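Local coordinates for glycoside hydrolase family protein (Novosphingobium sp. PP1Y, PDB 6Q2F) that hydrolyses alpha-L-rhamnosides as an alpha-L-rhamnosidase, probably releasing rhamnose from rhamnosylated glycosides, at residues A[61-66]-A[90-95]; A[65-70]-A[97-102]; A[134-139]-A[452-457]. All coordinates share one frame; numbering follows the deposited sequence.

In the fold
All three contacts border one end of a ring of parallel strands that fits a (beta/alpha)8 barrel. Contact 1 is the most buried: it pairs the ends of strands 56-62 and 85-91 and combines main-chain bonds, two waters and apolar side chains. Contact 2 shares Asn-65 and Ile-66 but lies nearer the surface, where one amide and a small valine contact hold loop 97-102 beside helix 68-81. Contact 3, partly buried, joins two loops far apart in sequence and comes nearest the sodium ion. It is held by main-chain bonds in a beta bulge and by a CH-pi contact of Pro-454 on Trp-136, and Pro-454 O meets Asn-92 N of contact 1.

Contact 1. Residues A[61-66]-A[90-95]; sequences WMNGNI and DANLQT
Trp-61 meets Asp-90 at its ring edge, where CE3 lies 4.0 Å from OD1 and the carboxylate stands nearly perpendicular to the indole, while Ile-66 CG2 lies over the rim of one face. Trp-61 and Asp-90 lie near the ends of the parallel strands 56-62 and 85-91, which with helix 68-81 make a beta-alpha-beta unit of the barrel. Ala-91 N donates to Trp-61 O, and Asn-63 N donates to Ala-91 O at 2.9 Å. The small CB of Ala-91 lies on the sheet face beside Met-62 SE, 4.4 Å away, where Trp-136 also packs. Asp-90 OD1 also accepts from Trp-110, and water 1 links it to Gly-64 N.

Met-62, the strand's last residue, opens a type I' turn to Asn-65; asparagine and glycine fit its two left-handed central positions. With CG anti to the backbone N (chi1 -165°), the Asn-63 amide reaches along the other segment: OD1 accepts from Thr-95 N at 3.1 Å, and ND2 gives to water 2, which also accepts from Asn-92 ND2. Replacing Asn-63 by an alanine would probably cost Thr-95 N its acceptor and water 2 one of its donors. Asn-65 N and ND2 grip Met-62 O from opposite faces, while ND2 also binds Pro-96 O. The selenomethionine Met-62 bends at chi2 and chi3, bringing CE within 3.6 Å of Thr-95 OG1, a hydroxyl that donates to Leu-93 O.

Contact 2. Residues A[65-70]-A[97-102]; sequences NITKDG and QIVDHR
The backbones of Asn-65 and Arg-102 come closest, with CA atoms 5.5 Å apart, where the irregular loop 97-102 passes the lead-in to helix 68-81 without forming a strand pair. Asn-65 carries most of the contact. Its OD1 accepts from Ile-98 N at 3.1 Å in a nearly straight bond (165°), the donor tilted from the carbonyl plane, while Val-99 CG2 packs against the same oxygen at 3.6 Å. With ND2 already engaged by main-chain oxygens, an asparagine suits a place needing both an acceptor and donors.

Arg-102 runs alongside Asn-65, pointing the same way, but with its guanidinium plane turned 58° from the amide. Arg-102 NH1 and Asn-65 ND2, both donors, stand 3.6 Å apart, each bound elsewhere: NH1 serves Thr-95 O and Asn-63 O. Gln-97 CB lies 3.4 Å above the guanidinium plane of Arg-102, toward its rim, and Gln-97 NE2 closes the loop on itself by donating to Val-99 O at 2.9 Å.

Val-99 CG1 touches Ile-66 N and Thr-67 CG2, a compact branched side chain that carries the loop's apolar contact to the helix lead-in. Thr-67 is the N-cap: OG1, set between the backbone N and carbonyl carbon (chi1 66°), accepts from Gly-70 N at 3.0 Å and also bonds Pro-684 O. Water 3 joins Ile-66 O to His-101 O. Together with this water and the apolar touch of Val-99, the bond from Ile-98 N to Asn-65 OD1 implies that the loop is held to the helix lead-in mainly through uncharged polar groups.

Contact 3. Residues A[134-139]-A[452-457]; sequences PGWSET and NHPAPP
Asn-452, at the start of its segment, turns its side chain on Pro-134, and the following residue completes a classic beta bulge in which Trp-136 and Ser-137 both face His-453. Asn-452 ND2 donates almost straight (172°) to Pro-134 O at 3.0 Å, arriving from above the carbonyl plane, while the acceptor lies in the amide plane. Its second bond, to Ala-459 O, and that of OD1 to Gly-461 N fix the amide's rotation; an asparagine, with both donors and an acceptor in one amide, suits this place.

His-453 works through its backbone, its side chain starting away from the other segment. Its N gives to Ser-137 O at 3.0 Å, and its O accepts two hydrogen bonds, from Trp-136 N at 2.9 Å and Ser-137 N at 3.2 Å. Only glycine fits at Gly-135, since a CB there would clash with His-453 O and Pro-454 N.

Pro-454, after a cis peptide bond, sets CD and CG over one face of Trp-136: CD sits 3.6 Å from the centroid of the five-membered ring and 17° off its normal, a CH-pi contact, and CG lies over the six-membered ring, 3.7 Å from CH2 of Trp-136. The Trp-136 side chain touches Asp-503, a sodium ligand, and lies about 7 Å from the ion. The small CB of Ala-455 packs on Pro-134 CB at 3.8 Å.

Contact 1. Residues A[61-66]-A[90-95]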
loop_
_atom_site.group_PDB
_atom_site.type_symbol
_atom_site.label_atom_id
_atom_site.label_comp_id
_atom_site.label_asym_id
_atom_site.label_seq_id
_atom_site.Cartn_x
_atom_site.Cartn_y
_atom_site.Cartn_z
ATOM N N TRP A 61 -2.118 10.605 -18.832
ATOM C CA TRP A 61 -2.746 11.156 -20.026
ATOM C C TRP A 61 -4.256 11.098 -19.820
ATOM O O TRP A 61 -4.838 10.014 -19.801
ATOM C CB TRP A 61 -2.335 10.363 -21.266
ATOM C CG TRP A 61 -0.931 10.601 -21.728
ATOM C CD1 TRP A 61 0.020 11.346 -21.115
ATOM C CD2 TRP A 61 -0.331 10.072 -22.917
ATOM N NE1 TRP A 61 1.187 11.322 -21.842
ATOM C CE2 TRP A 61 0.989 10.545 -22.960
ATOM C CE3 TRP A 61 -0.784 9.225 -23.942
ATOM C CZ2 TRP A 61 1.862 10.230 -24.007
ATOM C CZ3 TRP A 61 0.070 8.929 -24.973
ATOM C CH2 TRP A 61 1.387 9.427 -24.996
HETATM N N MSE A 62 -4.885 12.259 -19.652
HETATM C CA MSE A 62 -6.276 12.314 -19.224
HETATM C C MSE A 62 -7.266 12.210 -20.399
HETATM O O MSE A 62 -7.507 13.195 -21.088
HETATM C CB MSE A 62 -6.544 13.610 -18.442
HETATM C CG MSE A 62 -5.796 13.767 -17.110
HETATM SE SE MSE A 62 -5.831 12.172 -16.001
HETATM C CE MSE A 62 -7.777 12.123 -15.859
ATOM N N ASN A 63 -7.832 11.017 -20.622
ATOM C CA ASN A 63 -8.978 10.848 -21.521
ATOM C C ASN A 63 -8.681 11.367 -22.930
ATOM O O ASN A 63 -9.473 12.094 -23.525
ATOM C CB ASN A 63 -10.208 11.546 -20.920
ATOM C CG ASN A 63 -11.521 11.129 -21.570
ATOM O OD1 ASN A 63 -12.554 11.744 -21.309
ATOM N ND2 ASN A 63 -11.495 10.073 -22.391
ATOM N N GLY A 64 -7.528 10.988 -23.473
ATOM C CA GLY A 64 -7.193 11.396 -24.824
ATOM C C GLY A 64 -6.710 12.834 -24.973
ATOM O O GLY A 64 -6.386 13.246 -26.098
ATOM N N ASN A 65 -6.653 13.618 -23.893
ATOM C CA ASN A 65 -6.152 14.995 -23.960
ATOM C C ASN A 65 -4.627 14.971 -24.049
ATOM O O ASN A 65 -3.911 15.090 -23.050
ATOM C CB ASN A 65 -6.623 15.782 -22.745
ATOM C CG ASN A 65 -8.070 16.220 -22.870
ATOM O OD1 ASN A 65 -8.409 16.973 -23.765
ATOM N ND2 ASN A 65 -8.922 15.753 -21.966
ATOM N N ILE A 66 -4.121 14.838 -25.277
ATOM C CA ILE A 66 -2.715 14.521 -25.525
ATOM C C ILE A 66 -2.262 15.249 -26.777
ATOM O O ILE A 66 -2.934 15.184 -27.806
ATOM C CB ILE A 66 -2.501 13.008 -25.745
ATOM C CG1 ILE A 66 -3.083 12.176 -24.599
ATOM C CG2 ILE A 66 -1.033 12.700 -25.974
ATOM C CD1 ILE A 66 -3.582 10.786 -25.079
ATOM N N ASP A 90 -2.356 5.871 -19.574
ATOM C CA ASP A 90 -3.470 6.337 -20.401
ATOM C C ASP A 90 -4.740 6.094 -19.596
ATOM O O ASP A 90 -5.230 4.969 -19.532
ATOM C CB ASP A 90 -3.512 5.640 -21.754
ATOM C CG ASP A 90 -4.507 6.294 -22.705
ATOM O OD1 ASP A 90 -4.219 7.432 -23.151
ATOM O OD2 ASP A 90 -5.570 5.698 -22.985
ATOM N N ALA A 91 -5.275 7.149 -18.986
ATOM C CA ALA A 91 -6.353 7.037 -18.003
ATOM C C ALA A 91 -7.677 7.470 -18.620
ATOM O O ALA A 91 -7.843 8.643 -18.974
ATOM C CB ALA A 91 -6.049 7.882 -16.764
ATOM N N ASN A 92 -8.625 6.534 -18.717
ATOM C CA ASN A 92 -9.915 6.786 -19.359
ATOM C C ASN A 92 -10.944 7.256 -18.330
ATOM O O ASN A 92 -11.980 6.637 -18.116
ATOM C CB ASN A 92 -10.394 5.533 -20.083
ATOM C CG ASN A 92 -11.609 5.798 -20.977
ATOM O OD1 ASN A 92 -12.721 5.342 -20.694
ATOM N ND2 ASN A 92 -11.394 6.534 -22.059
ATOM N N LEU A 93 -10.621 8.362 -17.668
ATOM C CA LEU A 93 -11.530 9.018 -16.737
ATOM C C LEU A 93 -12.149 10.219 -17.434
ATOM O O LEU A 93 -11.438 11.002 -18.074
ATOM C CB LEU A 93 -10.802 9.462 -15.467
ATOM C CG LEU A 93 -10.166 8.363 -14.619
ATOM C CD1 LEU A 93 -9.704 8.935 -13.298
ATOM C CD2 LEU A 93 -11.174 7.245 -14.364
ATOM N N GLN A 94 -13.464 10.359 -17.309
ATOM C CA GLN A 94 -14.191 11.417 -17.997
ATOM C C GLN A 94 -13.586 12.795 -17.699
ATOM O O GLN A 94 -13.553 13.237 -16.548
ATOM C CB GLN A 94 -15.661 11.377 -17.594
ATOM C CG GLN A 94 -16.492 12.435 -18.312
ATOM C CD GLN A 94 -17.954 12.068 -18.400
ATOM O OE1 GLN A 94 -18.565 12.182 -19.464
ATOM N NE2 GLN A 94 -18.526 11.619 -17.284
ATOM N N THR A 95 -13.096 13.457 -18.747
ATOM C CA THR A 95 -12.370 14.719 -18.647
ATOM C C THR A 95 -12.802 15.597 -19.812
ATOM O O THR A 95 -12.876 15.108 -20.948
ATOM C CB THR A 95 -10.842 14.538 -18.705
ATOM O OG1 THR A 95 -10.420 13.593 -17.719
ATOM C CG2 THR A 95 -10.151 15.866 -18.445
HETATM O O HOH W 1 -5.757 9.385 -22.334
HETATM O O HOH W 2 -9.684 8.098 -23.425
#

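Contact 2. Residues A[65-70]-A[97-102]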
loop_
_atom_site.group_PDB
_atom_site.type_symbol
_atom_site.label_atom_id
_atom_site.label_comp_id
_atom_site.label_asym_id
_atom_site.label_seq_id
_atom_site.Cartn_x
_atom_site.Cartn_y
_atom_site.Cartn_z
ATOM N N ASN A 65 -6.653 13.618 -23.893
ATOM C CA ASN A 65 -6.152 14.995 -23.960
ATOM C C ASN A 65 -4.627 14.971 -24.049
ATOM O O ASN A 65 -3.911 15.090 -23.050
ATOM C CB ASN A 65 -6.623 15.782 -22.745
ATOM C CG ASN A 65 -8.070 16.220 -22.870
ATOM O OD1 ASN A 65 -8.409 16.973 -23.765
ATOM N ND2 ASN A 65 -8.922 15.753 -21.966
ATOM N N ILE A 66 -4.121 14.838 -25.277
ATOM C CA ILE A 66 -2.715 14.521 -25.525
ATOM C C ILE A 66 -2.262 15.249 -26.777
ATOM O O ILE A 66 -2.934 15.184 -27.806
ATOM C CB ILE A 66 -2.501 13.008 -25.745
ATOM C CG1 ILE A 66 -3.083 12.176 -24.599
ATOM C CG2 ILE A 66 -1.033 12.700 -25.974
ATOM C CD1 ILE A 66 -3.582 10.786 -25.079
ATOM N N THR A 67 -1.110 15.917 -26.710
ATOM C CA THR A 67 -0.458 16.403 -27.921
ATOM C C THR A 67 1.044 16.186 -27.790
ATOM O O THR A 67 1.596 16.196 -26.684
ATOM C CB THR A 67 -0.707 17.892 -28.219
ATOM O OG1 THR A 67 -0.101 18.699 -27.210
ATOM C CG2 THR A 67 -2.201 18.231 -28.321
ATOM N N LYS A 68 1.708 16.015 -28.939
ATOM C CA LYS A 68 3.164 15.952 -28.937
ATOM C C LYS A 68 3.774 17.264 -28.463
ATOM O O LYS A 68 4.785 17.267 -27.755
ATOM C CB LYS A 68 3.667 15.589 -30.327
ATOM C CG LYS A 68 3.602 14.072 -30.591
ATOM C CD LYS A 68 3.331 13.789 -32.051
ATOM C CE LYS A 68 4.605 13.396 -32.746
ATOM N NZ LYS A 68 4.408 13.327 -34.204
ATOM N N ASP A 69 3.174 18.388 -28.855
ATOM C CA ASP A 69 3.679 19.676 -28.414
ATOM C C ASP A 69 3.716 19.754 -26.899
ATOM O O ASP A 69 4.705 20.208 -26.319
ATOM C CB ASP A 69 2.824 20.797 -28.984
ATOM C CG ASP A 69 3.248 22.155 -28.461
ATOM O OD1 ASP A 69 4.327 22.617 -28.852
ATOM O OD2 ASP A 69 2.504 22.744 -27.662
ATOM N N GLY A 70 2.655 19.289 -26.246
ATOM C CA GLY A 70 2.612 19.313 -24.801
ATOM C C GLY A 70 3.559 18.314 -24.159
ATOM O O GLY A 70 4.112 18.583 -23.089
ATOM N N GLN A 97 -12.851 17.851 -23.021
ATOM C CA GLN A 97 -11.949 17.898 -24.162
ATOM C C GLN A 97 -11.434 19.323 -24.306
ATOM O O GLN A 97 -12.203 20.247 -24.562
ATOM C CB GLN A 97 -12.660 17.444 -25.432
ATOM C CG GLN A 97 -11.717 17.276 -26.607
ATOM C CD GLN A 97 -12.450 16.966 -27.892
ATOM O OE1 GLN A 97 -13.460 16.263 -27.890
ATOM N NE2 GLN A 97 -11.945 17.502 -29.005
ATOM N N ILE A 98 -10.132 19.500 -24.117
ATOM C CA ILE A 98 -9.480 20.785 -24.309
ATOM C C ILE A 98 -8.474 20.731 -25.432
ATOM O O ILE A 98 -7.787 21.722 -25.693
ATOM C CB ILE A 98 -8.822 21.272 -23.009
ATOM C CG1 ILE A 98 -7.683 20.331 -22.624
ATOM C CG2 ILE A 98 -9.847 21.266 -21.897
ATOM C CD1 ILE A 98 -6.710 20.946 -21.617
ATOM N N VAL A 99 -8.364 19.602 -26.104
ATOM C CA VAL A 99 -7.593 19.502 -27.316
ATOM C C VAL A 99 -8.542 19.503 -28.504
ATOM O O VAL A 99 -9.739 19.214 -28.397
ATOM C CB VAL A 99 -6.719 18.238 -27.328
ATOM C CG1 VAL A 99 -5.752 18.274 -26.168
ATOM C CG2 VAL A 99 -7.607 16.993 -27.286
ATOM N N ASP A 100 -7.980 19.817 -29.665
ATOM C CA ASP A 100 -8.736 19.811 -30.906
ATOM C C ASP A 100 -9.357 18.440 -31.183
ATOM O O ASP A 100 -10.503 18.352 -31.642
ATOM C CB ASP A 100 -7.808 20.247 -32.035
ATOM C CG ASP A 100 -8.503 20.310 -33.352
ATOM O OD1 ASP A 100 -8.558 19.259 -34.021
ATOM O OD2 ASP A 100 -8.988 21.404 -33.711
ATOM N N HIS A 101 -8.631 17.362 -30.887
ATOM C CA HIS A 101 -9.182 16.020 -31.040
ATOM C C HIS A 101 -8.511 15.051 -30.071
ATOM O O HIS A 101 -7.277 15.010 -29.966
ATOM C CB HIS A 101 -9.026 15.517 -32.477
ATOM C CG HIS A 101 -7.623 15.594 -32.990
ATOM N ND1 HIS A 101 -7.067 16.763 -33.466
ATOM C CD2 HIS A 101 -6.664 14.643 -33.111
ATOM C CE1 HIS A 101 -5.824 16.533 -33.852
ATOM N NE2 HIS A 101 -5.554 15.255 -33.646
ATOM N N ARG A 102 -9.331 14.253 -29.392
ATOM C CA ARG A 102 -8.815 13.282 -28.442
ATOM C C ARG A 102 -8.017 12.206 -29.163
ATOM O O ARG A 102 -8.379 11.766 -30.259
ATOM C CB ARG A 102 -9.961 12.643 -27.653
ATOM C CG ARG A 102 -10.766 13.613 -26.772
ATOM C CD ARG A 102 -11.717 12.808 -25.886
ATOM N NE ARG A 102 -12.827 13.584 -25.319
ATOM C CZ ARG A 102 -12.837 14.115 -24.100
ATOM N NH1 ARG A 102 -11.788 13.992 -23.288
ATOM N NH2 ARG A 102 -13.907 14.772 -23.688
HETATM O O HOH W 3 -4.462 15.648 -29.788
#

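Contact 3. Residues A[134-139]-A[452-457]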
loop_
_atom_site.group_PDB
_atom_site.type_symbol
_atom_site.label_atom_id
_atom_site.label_comp_id
_atom_site.label_asym_id
_atom_site.label_seq_id
_atom_site.Cartn_x
_atom_site.Cartn_y
_atom_site.Cartn_z
ATOM N N PRO A 134 -3.461 -1.532 -19.901
ATOM C CA PRO A 134 -4.143 -0.294 -20.289
ATOM C C PRO A 134 -4.853 0.258 -19.064
ATOM O O PRO A 134 -5.382 -0.499 -18.236
ATOM C CB PRO A 134 -5.130 -0.745 -21.370
ATOM C CG PRO A 134 -4.542 -2.042 -21.896
ATOM C CD PRO A 134 -3.870 -2.685 -20.722
ATOM N N GLY A 135 -4.852 1.581 -18.935
ATOM C CA GLY A 135 -5.286 2.203 -17.696
ATOM C C GLY A 135 -4.125 2.231 -16.734
ATOM O O GLY A 135 -3.024 2.627 -17.112
ATOM N N TRP A 136 -4.350 1.777 -15.533
ATOM C CA TRP A 136 -3.274 1.746 -14.587
ATOM C C TRP A 136 -3.124 0.486 -13.821
ATOM O O TRP A 136 -2.074 0.229 -13.314
ATOM C CB TRP A 136 -3.329 2.886 -13.599
ATOM C CG TRP A 136 -4.579 3.096 -12.860
ATOM C CD1 TRP A 136 -5.252 2.213 -12.114
ATOM C CD2 TRP A 136 -5.279 4.313 -12.764
ATOM N NE1 TRP A 136 -6.330 2.796 -11.562
ATOM C CE2 TRP A 136 -6.377 4.093 -11.961
ATOM C CE3 TRP A 136 -5.093 5.569 -13.308
ATOM C CZ2 TRP A 136 -7.267 5.091 -11.658
ATOM C CZ3 TRP A 136 -5.967 6.526 -13.018
ATOM C CH2 TRP A 136 -7.044 6.295 -12.207
ATOM N N SER A 137 -4.123 -0.374 -13.787
ATOM C CA SER A 137 -4.017 -1.654 -13.105
ATOM C C SER A 137 -5.040 -2.682 -13.597
ATOM O O SER A 137 -6.047 -2.316 -14.072
ATOM C CB SER A 137 -4.110 -1.480 -11.604
ATOM O OG SER A 137 -5.417 -1.439 -11.174
ATOM N N GLU A 138 -4.774 -3.972 -13.487
ATOM C CA GLU A 138 -3.556 -4.540 -12.966
ATOM C C GLU A 138 -2.827 -5.177 -14.134
ATOM O O GLU A 138 -1.869 -4.657 -14.602
ATOM C CB GLU A 138 -3.869 -5.587 -11.923
ATOM C CG GLU A 138 -2.663 -6.341 -11.400
ATOM C CD GLU A 138 -1.723 -5.473 -10.606
ATOM O OE1 GLU A 138 -0.567 -5.807 -10.496
ATOM O OE2 GLU A 138 -2.153 -4.443 -10.122
ATOM N N THR A 139 -3.319 -6.310 -14.593
ATOM C CA THR A 139 -2.789 -7.029 -15.730
ATOM C C THR A 139 -3.972 -7.667 -16.410
ATOM O O THR A 139 -4.318 -8.779 -16.168
ATOM C CB THR A 139 -1.718 -8.076 -15.368
ATOM O OG1 THR A 139 -2.103 -8.799 -14.221
ATOM C CG2 THR A 139 -0.413 -7.447 -15.125
ATOM N N ASN A 452 -9.346 -4.811 -16.272
ATOM C CA ASN A 452 -8.414 -3.717 -15.987
ATOM C C ASN A 452 -9.169 -2.383 -16.034
ATOM O O ASN A 452 -10.201 -2.273 -16.692
ATOM C CB ASN A 452 -7.268 -3.687 -17.004
ATOM C CG ASN A 452 -7.783 -3.573 -18.448
ATOM O OD1 ASN A 452 -8.605 -4.377 -18.871
ATOM N ND2 ASN A 452 -7.325 -2.549 -19.186
ATOM N N HIS A 453 -8.645 -1.371 -15.324
ATOM C CA HIS A 453 -9.210 -0.002 -15.303
ATOM C C HIS A 453 -8.097 1.052 -15.229
ATOM O O HIS A 453 -6.990 0.740 -14.783
ATOM C CB HIS A 453 -10.126 0.223 -14.096
ATOM C CG HIS A 453 -11.214 -0.788 -13.938
ATOM N ND1 HIS A 453 -12.451 -0.648 -14.534
ATOM C CD2 HIS A 453 -11.263 -1.942 -13.225
ATOM C CE1 HIS A 453 -13.211 -1.677 -14.206
ATOM N NE2 HIS A 453 -12.519 -2.474 -13.410
ATOM N N PRO A 454 -8.365 2.302 -15.667
ATOM C CA PRO A 454 -9.495 2.788 -16.462
ATOM C C PRO A 454 -9.078 3.014 -17.912
ATOM O O PRO A 454 -8.332 3.945 -18.239
ATOM C CB PRO A 454 -9.852 4.109 -15.779
ATOM C CG PRO A 454 -8.493 4.589 -15.127
ATOM C CD PRO A 454 -7.514 3.430 -15.232
ATOM N N ALA A 455 -9.539 2.121 -18.772
ATOM C CA ALA A 455 -9.231 2.081 -20.187
ATOM C C ALA A 455 -10.517 2.224 -20.985
ATOM O O ALA A 455 -11.614 1.986 -20.462
ATOM C CB ALA A 455 -8.549 0.758 -20.557
ATOM N N PRO A 456 -10.423 2.609 -22.249
ATOM C CA PRO A 456 -11.604 2.590 -23.113
ATOM C C PRO A 456 -12.070 1.162 -23.329
ATOM O O PRO A 456 -11.292 0.214 -23.122
ATOM C CB PRO A 456 -11.099 3.221 -24.418
ATOM C CG PRO A 456 -9.638 3.025 -24.387
ATOM C CD PRO A 456 -9.234 3.117 -22.951
ATOM N N PRO A 457 -13.333 0.967 -23.719
ATOM C CA PRO A 457 -13.847 -0.401 -23.899
ATOM C C PRO A 457 -12.976 -1.290 -24.767
ATOM O O PRO A 457 -12.780 -2.461 -24.423
ATOM C CB PRO A 457 -15.221 -0.160 -24.532
ATOM C CG PRO A 457 -15.634 1.186 -23.983
ATOM C CD PRO A 457 -14.381 1.988 -23.932
#